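Local structure of hypothetical protein yihE (Escherichia coli, 1ZYL) at residues His199-Ala204 with Leu218-Asn223. The protein phosphorylates itself and other proteins on serine and threonine, using ATP and magnesium, and probably protects the cell against stress linked to reactive oxygen species. Sequence-based numbering, arbitrary orientation.
Sequences HGDCHA and LDDARN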
loop_
_atom_site.group_PDB
_atom_site.type_symbol
_atom_site.label_atom_id
_atom_site.label_comp_id
_atom_site.label_asym_id
_atom_site.label_seq_id
_atom_site.Cartn_x
_atom_site.Cartn_y
_atom_site.Cartn_z
ATOM N N HIS A 199 -2.138 -7.625 1.901
ATOM C CA HIS A 199 -2.785 -6.650 1.042
ATOM C C HIS A 199 -1.715 -5.587 0.836
ATOM O O HIS A 199 -1.713 -4.882 -0.164
ATOM C CB HIS A 199 -3.994 -6.017 1.724
ATOM C CG HIS A 199 -4.561 -4.859 0.967
ATOM N ND1 HIS A 199 -5.416 -5.015 -0.102
ATOM C CD2 HIS A 199 -4.337 -3.529 1.079
ATOM C CE1 HIS A 199 -5.693 -3.830 -0.616
ATOM N NE2 HIS A 199 -5.049 -2.912 0.081
ATOM N N GLY A 200 -0.822 -5.474 1.817
ATOM C CA GLY A 200 0.289 -4.542 1.744
ATOM C C GLY A 200 0.047 -3.069 1.976
ATOM O O GLY A 200 0.969 -2.363 2.366
ATOM N N ASP A 201 -1.172 -2.601 1.725
ATOM C CA ASP A 201 -1.524 -1.193 1.904
ATOM C C ASP A 201 -2.943 -1.171 2.446
ATOM O O ASP A 201 -3.830 -0.567 1.857
ATOM C CB ASP A 201 -1.472 -0.471 0.550
ATOM C CG ASP A 201 -1.644 1.039 0.672
ATOM O OD1 ASP A 201 -1.742 1.720 -0.371
ATOM O OD2 ASP A 201 -1.675 1.548 1.807
ATOM N N CYS A 202 -3.154 -1.836 3.576
ATOM C CA CYS A 202 -4.487 -1.935 4.153
ATOM C C CYS A 202 -4.839 -0.880 5.176
ATOM O O CYS A 202 -4.500 -0.987 6.351
ATOM C CB CYS A 202 -4.679 -3.317 4.770
ATOM S SG CYS A 202 -6.355 -3.629 5.331
ATOM N N HIS A 203 -5.553 0.133 4.713
ATOM C CA HIS A 203 -5.988 1.235 5.556
ATOM C C HIS A 203 -7.300 1.734 4.958
ATOM O O HIS A 203 -7.558 1.557 3.764
ATOM C CB HIS A 203 -4.937 2.350 5.545
ATOM C CG HIS A 203 -4.807 3.039 4.220
ATOM N ND1 HIS A 203 -5.671 4.032 3.810
ATOM C CD2 HIS A 203 -3.954 2.832 3.189
ATOM C CE1 HIS A 203 -5.354 4.405 2.583
ATOM N NE2 HIS A 203 -4.316 3.691 2.184
ATOM N N ALA A 204 -8.122 2.358 5.791
ATOM C CA ALA A 204 -9.416 2.868 5.360
ATOM C C ALA A 204 -9.492 3.243 3.878
ATOM O O ALA A 204 -10.372 2.782 3.150
ATOM C CB ALA A 204 -9.798 4.061 6.215
ATOM N N LEU A 218 -4.467 -4.150 -4.912
ATOM C CA LEU A 218 -3.474 -5.072 -4.383
ATOM C C LEU A 218 -2.109 -4.762 -4.980
ATOM O O LEU A 218 -1.146 -5.495 -4.764
ATOM C CB LEU A 218 -3.839 -6.517 -4.704
ATOM C CG LEU A 218 -5.133 -7.110 -4.149
ATOM C CD1 LEU A 218 -4.969 -8.612 -4.129
ATOM C CD2 LEU A 218 -5.432 -6.611 -2.746
ATOM N N ASP A 219 -2.029 -3.668 -5.728
ATOM C CA ASP A 219 -0.779 -3.272 -6.368
ATOM C C ASP A 219 0.411 -3.338 -5.410
ATOM O O ASP A 219 1.545 -3.577 -5.834
ATOM C CB ASP A 219 -0.894 -1.850 -6.925
ATOM C CG ASP A 219 0.253 -1.491 -7.861
ATOM O OD1 ASP A 219 0.580 -0.290 -7.972
ATOM O OD2 ASP A 219 0.814 -2.408 -8.495
ATOM N N ASP A 220 0.151 -3.130 -4.121
ATOM C CA ASP A 220 1.218 -3.146 -3.122
ATOM C C ASP A 220 1.397 -4.460 -2.389
ATOM O O ASP A 220 2.340 -4.616 -1.622
ATOM C CB ASP A 220 1.024 -2.005 -2.121
ATOM C CG ASP A 220 1.681 -0.700 -2.586
ATOM O OD1 ASP A 220 1.118 0.392 -2.324
ATOM O OD2 ASP A 220 2.768 -0.767 -3.203
ATOM N N ALA A 221 0.507 -5.410 -2.640
ATOM C CA ALA A 221 0.600 -6.721 -2.007
ATOM C C ALA A 221 2.074 -7.094 -1.916
ATOM O O ALA A 221 2.790 -7.085 -2.912
ATOM C CB ALA A 221 -0.165 -7.764 -2.833
ATOM N N ARG A 222 2.520 -7.417 -0.711
ATOM C CA ARG A 222 3.911 -7.764 -0.477
ATOM C C ARG A 222 3.943 -8.907 0.524
ATOM O O ARG A 222 2.906 -9.277 1.059
ATOM C CB ARG A 222 4.616 -6.535 0.099
ATOM C CG ARG A 222 5.995 -6.254 -0.465
ATOM C CD ARG A 222 6.421 -4.805 -0.220
ATOM N NE ARG A 222 5.548 -3.866 -0.909
ATOM C CZ ARG A 222 5.980 -2.762 -1.505
ATOM N NH1 ARG A 222 5.126 -1.949 -2.113
ATOM N NH2 ARG A 222 7.270 -2.472 -1.502
ATOM N N ASN A 223 5.110 -9.497 0.756
ATOM C CA ASN A 223 5.186 -10.548 1.769
ATOM C C ASN A 223 5.592 -9.830 3.061
ATOM O O ASN A 223 6.574 -9.082 3.087
ATOM C CB ASN A 223 6.245 -11.610 1.434
ATOM C CG ASN A 223 5.889 -12.452 0.208
ATOM O OD1 ASN A 223 4.732 -12.831 0.007
ATOM N ND2 ASN A 223 6.899 -12.770 -0.604
#
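H199 meets L218 through one methyl: CD2 of the leucine lies obliquely against the imidazole, nearest its ND1 side, and the two side chains cross at about a right angle. CE1 is the next ring atom, 3.5 Å from the same L218 CD2. With CG of H199 anti to the backbone N (chi1 171°), the ring reaches back to the leucine although its CB sets out the other way. Beyond this pair M132 of helix 119-136 packs on H199, and E70 and A74 of helix 64-79 pack on L218. The backbones draw together at G200 and A221, whose CA atoms are 4.3 Å apart. G200, with a positive phi, brings its CA close to the D220 carbonyl. H199 O faces the A221 backbone, with a CA-H...O contact of 3.5 Å from A221 CA. The arrangement is that of the protein-kinase-like phosphotransferase fold: 199-204, HGDCHA, begins the catalytic loop that runs on to N206, with D201 the inferred proton acceptor, and 218-223 follows D217, an inferred magnesium ligand. L218 to A221 form a type I beta turn, closed by A221 N to L218 O at 2.7 Å. From this turn D220 points its CB at D201; their CB atoms are 4.0 Å apart. The carboxylates approach as like charges, D201 OD1 to D220 OD1 3.7 Å, with planes turned 61° from each other. Each has an arginine partner on its other oxygen: R273 bridges D201 OD2, while D220 OD2 takes R61 and, in a salt bridge of 2.9 Å, R222 NH1. As a hydrogen bond the latter is weak and bent, 118° at the hydrogen, and R222 NE adds another weak bond to D220 O. The far guanidinium nitrogen of R222, NH2, pairs with E151.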